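Long-range contacts in devB protein (Vibrio cholerae O1 biovar eltor str. N16961, PDB 1Y89), which probably hydrolyses 6-phosphogluconolactone to 6-phosphogluconate in the pentose phosphate pathway: residues D133-G138 against K185-L190; H144-F149 against R173-A178. All coordinates share one frame; numbering follows the deposited sequence.

Contact 1 (D133-G138 against K185-L190)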
loop_
_atom_site.group_PDB
_atom_site.type_symbol
_atom_site.label_atom_id
_atom_site.label_comp_id
_atom_site.label_asym_id
_atom_site.label_seq_id
_atom_site.Cartn_x
_atom_site.Cartn_y
_atom_site.Cartn_z
ATOM N N ASP A 133 12.276 8.464 -8.998
ATOM C CA ASP A 133 10.865 8.060 -8.967
ATOM C C ASP A 133 10.679 6.860 -8.057
ATOM O O ASP A 133 9.652 6.760 -7.369
ATOM C CB ASP A 133 10.356 7.743 -10.377
ATOM C CG ASP A 133 10.326 8.968 -11.257
ATOM O OD1 ASP A 133 9.367 9.764 -11.139
ATOM O OD2 ASP A 133 11.276 9.153 -12.042
ATOM N N TRP A 134 11.677 5.980 -8.017
ATOM C CA TRP A 134 11.534 4.724 -7.282
ATOM C C TRP A 134 12.893 4.131 -7.002
ATOM O O TRP A 134 13.729 3.968 -7.925
ATOM C CB TRP A 134 10.732 3.724 -8.120
ATOM C CG TRP A 134 10.180 2.531 -7.327
ATOM C CD1 TRP A 134 10.111 2.393 -5.955
ATOM C CD2 TRP A 134 9.568 1.365 -7.885
ATOM N NE1 TRP A 134 9.497 1.194 -5.634
ATOM C CE2 TRP A 134 9.145 0.551 -6.803
ATOM C CE3 TRP A 134 9.350 0.918 -9.208
ATOM C CZ2 TRP A 134 8.482 -0.692 -7.002
ATOM C CZ3 TRP A 134 8.694 -0.311 -9.405
ATOM C CH2 TRP A 134 8.268 -1.099 -8.302
ATOM N N ILE A 135 13.140 3.795 -5.743
ATOM C CA ILE A 135 14.381 3.126 -5.379
ATOM C C ILE A 135 13.983 1.820 -4.713
ATOM O O ILE A 135 13.252 1.826 -3.691
ATOM C CB ILE A 135 15.258 4.005 -4.427
ATOM C CG1 ILE A 135 15.571 5.379 -5.090
ATOM C CG2 ILE A 135 16.555 3.269 -4.022
ATOM C CD1 ILE A 135 16.479 6.301 -4.220
ATOM N N LEU A 136 14.484 0.716 -5.269
ATOM C CA LEU A 136 14.282 -0.626 -4.678
ATOM C C LEU A 136 15.501 -0.898 -3.800
ATOM O O LEU A 136 16.671 -0.736 -4.266
ATOM C CB LEU A 136 14.249 -1.705 -5.787
ATOM C CG LEU A 136 13.125 -1.538 -6.841
ATOM C CD1 LEU A 136 13.071 -2.834 -7.718
ATOM C CD2 LEU A 136 11.819 -1.324 -6.173
ATOM N N LEU A 137 15.251 -1.298 -2.560
ATOM C CA LEU A 137 16.321 -1.451 -1.572
ATOM C C LEU A 137 16.267 -2.817 -0.940
ATOM O O LEU A 137 15.184 -3.429 -0.861
ATOM C CB LEU A 137 16.212 -0.379 -0.457
ATOM C CG LEU A 137 16.457 1.035 -0.986
ATOM C CD1 LEU A 137 16.044 2.046 0.109
ATOM C CD2 LEU A 137 17.970 1.227 -1.356
ATOM N N GLY A 138 17.443 -3.291 -0.509
ATOM C CA GLY A 138 17.566 -4.484 0.319
ATOM C C GLY A 138 17.761 -4.121 1.781
ATOM O O GLY A 138 18.085 -2.950 2.134
ATOM N N LYS A 185 11.023 9.915 -4.466
ATOM C CA LYS A 185 9.567 9.967 -4.312
ATOM C C LYS A 185 9.042 8.726 -3.577
ATOM O O LYS A 185 7.996 8.779 -2.904
ATOM C CB LYS A 185 8.893 10.072 -5.671
ATOM C CG LYS A 185 9.194 11.414 -6.373
ATOM C CD LYS A 185 8.645 11.370 -7.787
ATOM C CE LYS A 185 9.145 12.572 -8.666
ATOM N NZ LYS A 185 8.756 12.408 -10.139
ATOM N N ARG A 186 9.778 7.626 -3.706
ATOM C CA ARG A 186 9.309 6.322 -3.257
ATOM C C ARG A 186 10.506 5.420 -3.075
ATOM O O ARG A 186 11.322 5.280 -4.002
ATOM C CB ARG A 186 8.344 5.735 -4.300
ATOM C CG ARG A 186 7.861 4.296 -3.956
ATOM C CD ARG A 186 7.013 3.770 -5.110
ATOM N NE ARG A 186 6.475 2.431 -4.803
ATOM C CZ ARG A 186 5.901 1.629 -5.685
ATOM N NH1 ARG A 186 5.780 2.007 -6.966
ATOM N NH2 ARG A 186 5.467 0.432 -5.283
ATOM N N ILE A 187 10.657 4.835 -1.884
ATOM C CA ILE A 187 11.693 3.830 -1.688
ATOM C C ILE A 187 11.008 2.614 -1.095
ATOM O O ILE A 187 10.058 2.751 -0.323
ATOM C CB ILE A 187 12.896 4.331 -0.794
ATOM C CG1 ILE A 187 12.475 4.434 0.690
ATOM C CG2 ILE A 187 13.441 5.727 -1.300
ATOM C CD1 ILE A 187 13.649 4.883 1.675
ATOM N N SER A 188 11.482 1.433 -1.474
ATOM C CA SER A 188 10.788 0.204 -1.140
ATOM C C SER A 188 11.804 -0.812 -0.702
ATOM O O SER A 188 12.596 -1.269 -1.525
ATOM C CB SER A 188 9.994 -0.366 -2.348
ATOM O OG SER A 188 9.149 0.611 -2.948
ATOM N N TYR A 189 11.770 -1.150 0.582
ATOM C CA TYR A 189 12.649 -2.179 1.141
ATOM C C TYR A 189 12.024 -3.546 0.892
ATOM O O TYR A 189 10.883 -3.778 1.306
ATOM C CB TYR A 189 12.814 -1.977 2.643
ATOM C CG TYR A 189 13.591 -0.733 3.008
ATOM C CD1 TYR A 189 14.988 -0.710 2.877
ATOM C CD2 TYR A 189 12.937 0.410 3.529
ATOM C CE1 TYR A 189 15.730 0.402 3.212
ATOM C CE2 TYR A 189 13.670 1.567 3.872
ATOM C CZ TYR A 189 15.066 1.539 3.725
ATOM O OH TYR A 189 15.834 2.638 4.050
ATOM N N LEU A 190 12.738 -4.403 0.159
ATOM C CA LEU A 190 12.194 -5.677 -0.305
ATOM C C LEU A 190 12.845 -6.724 0.588
ATOM O O LEU A 190 14.050 -7.001 0.477
ATOM C CB LEU A 190 12.540 -5.924 -1.780
ATOM C CG LEU A 190 12.188 -4.777 -2.749
ATOM C CD1 LEU A 190 12.566 -5.182 -4.213
ATOM C CD2 LEU A 190 10.680 -4.363 -2.613
#

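Contact 2 (H144-F149 against R173-A178). With PO4 (phosphate ion), chain C.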
loop_
_atom_site.group_PDB
_atom_site.type_symbol
_atom_site.label_atom_id
_atom_site.label_comp_id
_atom_site.label_asym_id
_atom_site.label_seq_id
_atom_site.Cartn_x
_atom_site.Cartn_y
_atom_site.Cartn_z
ATOM N N HIS A 144 21.943 -3.207 6.943
ATOM C CA HIS A 144 22.476 -2.267 5.964
ATOM C C HIS A 144 21.532 -2.196 4.770
ATOM O O HIS A 144 20.748 -3.100 4.543
ATOM C CB HIS A 144 23.926 -2.610 5.496
ATOM C CG HIS A 144 24.015 -3.674 4.435
ATOM N ND1 HIS A 144 24.015 -5.029 4.720
ATOM C CD2 HIS A 144 24.162 -3.580 3.088
ATOM C CE1 HIS A 144 24.166 -5.720 3.596
ATOM N NE2 HIS A 144 24.271 -4.865 2.594
ATOM N N THR A 145 21.632 -1.117 4.012
ATOM C CA THR A 145 20.892 -1.018 2.756
ATOM C C THR A 145 21.833 -0.317 1.766
ATOM O O THR A 145 22.807 0.342 2.187
ATOM C CB THR A 145 19.572 -0.238 2.938
ATOM O OG1 THR A 145 18.775 -0.366 1.759
ATOM C CG2 THR A 145 19.833 1.274 3.227
ATOM N N ALA A 146 21.591 -0.479 0.465
ATOM C CA ALA A 146 22.592 -0.095 -0.534
ATOM C C ALA A 146 23.950 -0.586 -0.018
ATOM O O ALA A 146 24.041 -1.729 0.405
ATOM C CB ALA A 146 22.582 1.444 -0.755
ATOM N N SER A 147 25.006 0.255 -0.017
ATOM C CA SER A 147 26.273 -0.146 0.639
ATOM C C SER A 147 26.592 0.825 1.778
ATOM O O SER A 147 27.765 1.241 1.993
ATOM C CB SER A 147 27.452 -0.249 -0.372
ATOM O OG SER A 147 27.388 -1.517 -1.044
ATOM N N LEU A 148 25.518 1.189 2.482
ATOM C CA LEU A 148 25.557 2.012 3.666
ATOM C C LEU A 148 25.451 1.060 4.846
ATOM O O LEU A 148 24.372 0.516 5.110
ATOM C CB LEU A 148 24.355 2.974 3.661
ATOM C CG LEU A 148 24.328 3.917 2.447
ATOM C CD1 LEU A 148 23.022 4.758 2.444
ATOM C CD2 LEU A 148 25.612 4.785 2.384
ATOM N N PHE A 149 26.576 0.847 5.528
ATOM C CA PHE A 149 26.678 -0.169 6.572
ATOM C C PHE A 149 26.618 0.461 7.959
ATOM O O PHE A 149 27.071 1.602 8.134
ATOM C CB PHE A 149 27.981 -0.957 6.396
ATOM C CG PHE A 149 27.955 -1.877 5.188
ATOM C CD1 PHE A 149 27.394 -3.149 5.280
ATOM C CD2 PHE A 149 28.503 -1.465 3.973
ATOM C CE1 PHE A 149 27.377 -3.998 4.160
ATOM C CE2 PHE A 149 28.483 -2.300 2.842
ATOM C CZ PHE A 149 27.900 -3.550 2.927
ATOM N N ARG A 173 32.702 -0.870 -2.776
ATOM C CA ARG A 173 31.463 -0.576 -3.510
ATOM C C ARG A 173 31.349 0.917 -3.730
ATOM O O ARG A 173 31.852 1.705 -2.916
ATOM C CB ARG A 173 30.234 -0.960 -2.662
ATOM C CG ARG A 173 29.968 -2.493 -2.605
ATOM C CD ARG A 173 30.423 -3.072 -1.303
ATOM N NE ARG A 173 30.164 -4.514 -1.306
ATOM C CZ ARG A 173 28.992 -5.084 -0.992
ATOM N NH1 ARG A 173 27.965 -4.346 -0.599
ATOM N NH2 ARG A 173 28.858 -6.405 -1.050
ATOM N N VAL A 174 30.628 1.299 -4.782
ATOM C CA VAL A 174 30.148 2.684 -4.958
ATOM C C VAL A 174 28.668 2.660 -4.578
ATOM O O VAL A 174 27.930 1.782 -5.028
ATOM C CB VAL A 174 30.344 3.162 -6.413
ATOM C CG1 VAL A 174 29.641 4.521 -6.648
ATOM C CG2 VAL A 174 31.845 3.232 -6.726
ATOM N N SER A 175 28.261 3.581 -3.705
ATOM C CA SER A 175 26.904 3.589 -3.207
ATOM C C SER A 175 26.264 4.949 -3.350
ATOM O O SER A 175 26.949 5.967 -3.238
ATOM C CB SER A 175 26.893 3.212 -1.728
ATOM O OG SER A 175 25.567 3.023 -1.234
ATOM N N LYS A 176 24.952 4.973 -3.556
ATOM C CA LYS A 176 24.193 6.189 -3.249
ATOM C C LYS A 176 24.408 6.536 -1.783
ATOM O O LYS A 176 24.606 5.625 -0.960
ATOM C CB LYS A 176 22.692 5.951 -3.445
ATOM C CG LYS A 176 22.262 5.934 -4.913
ATOM C CD LYS A 176 20.698 5.919 -4.992
ATOM C CE LYS A 176 20.146 6.035 -6.432
ATOM N NZ LYS A 176 20.617 5.018 -7.421
ATOM N N THR A 177 24.368 7.833 -1.446
ATOM C CA THR A 177 24.370 8.230 -0.045
ATOM C C THR A 177 22.941 8.236 0.502
ATOM O O THR A 177 21.969 8.188 -0.280
ATOM C CB THR A 177 24.937 9.642 0.134
ATOM O OG1 THR A 177 24.183 10.549 -0.690
ATOM C CG2 THR A 177 26.421 9.656 -0.239
ATOM N N ALA A 178 22.810 8.330 1.829
ATOM C CA ALA A 178 21.468 8.391 2.464
ATOM C C ALA A 178 20.618 9.543 1.883
ATOM O O ALA A 178 19.402 9.418 1.688
ATOM C CB ALA A 178 21.603 8.548 3.975
HETATM P P PO4 C . 25.185 -6.979 -0.127
HETATM O O1 PO4 C . 25.409 -5.514 0.212
HETATM O O2 PO4 C . 24.381 -7.584 0.957
HETATM O O3 PO4 C . 24.482 -6.962 -1.439
HETATM O O4 PO4 C . 26.509 -7.637 -0.200
#

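Contact 1 (D133-G138 against K185-L190)
Strands 134-137 and 186-190 run parallel, I135 facing I187 and L137 facing Y189, with their axes 4.7 Å apart and four backbone hydrogen bonds from I135 N to R186 O at one end and L190 N to L137 O at the other. On the face carrying W134 and S188, the guanidinium of R186 lies flat on the indole, the planes about 12° apart. CG of R186 is anti to its backbone N (chi1 176°) and the chain runs extended to NE, which lays CD over the five-membered ring of W134, 3.8 Å from its centroid, and carries CZ on toward CE2. The indole N-H points in its own plane to S188, NE1 to OG 2.8 Å. E226 binds both S188 OG and R186 NE, and D20 takes R186 NH2. On the other face, L137 CD1 packs 3.5 Å from CE1 of Y189, and I135 meets I187. Where the strands begin, K185 NZ makes a salt bridge to D133 OD1 (2.9 Å) from above the carboxylate plane, while OD2 takes the backbone N-H of H32. The buried guanidinium is thus held flat by the indole and fixed in rotation by acidic partners, whose charges would offset its own, in a Rossmann-like parallel sheet core.

Contact 2 (H144-F149 against R173-A178)
S147 meets strand 173-176 through two hydrogen bonds, one from its backbone and one to its side chain. Its backbone N donates to S175 OG over 3.1 Å. That hydroxyl stands anti to its own backbone N (chi1 -172°), facing the loop, and donates to K176 O, so it links the loop to its own strand. Two residues before S175, R173 NH1 donates to S147 OG at 2.9 Å, tilted a little from the guanidinium plane; D68 is a further partner of this hydroxyl. The packing is tight here: CB of S147 lies against CB of S175, and CB of A146 comes 3.4 Å from S175 OG. L148 closes the far end, CD2 against K176 O and CD1 over the backbone N of A178, where the helix after T177 begins.

Toward the phosphate the two segments part, and the ion spans the gap between side chains. The R173 chain bends at chi2 (103°), which turns its guanidinium edge to the ion: NH1 bonds O1, and NH2 bonds O4 at 2.8 Å, almost straight at 173°. H144 NE2 gives O1 a second bond at 2.7 Å, while D142 holds ND1 of the same imidazole. F149 covers one face of the imidazole, CE1 3.3 Å above its plane, and turns its edge to R173 NH1. R70 also binds the ion. A phosphate, probably from the crystallisation liquor, gripped by a histidine and arginines where the loop meets strand 172-176 is consistent with the sugar-phosphate site of the 6-phosphogluconolactonase family.

In the fold
Both contacts reach the same mixed sheet, their centres about 13 Å apart. Contact 1 joins two parallel strands in its interior, while in contact 2 a loop that follows strand 134-137 packs on the antiparallel strand 172-176. The chain leaves contact 1 at G138, passes through both segments of contact 2 and returns at K185. The two touch directly through T145, whose OG1 lies 2.7 Å from G138 O, a probable hydrogen bond, and 3.5 Å from CE1 of Y189. I135 CD1 also packs against K176 CE at 4.3 Å. Beyond the C-terminal end of strand 134-137, this junction leads into the loop bearing H144, and so to the phosphate pocket.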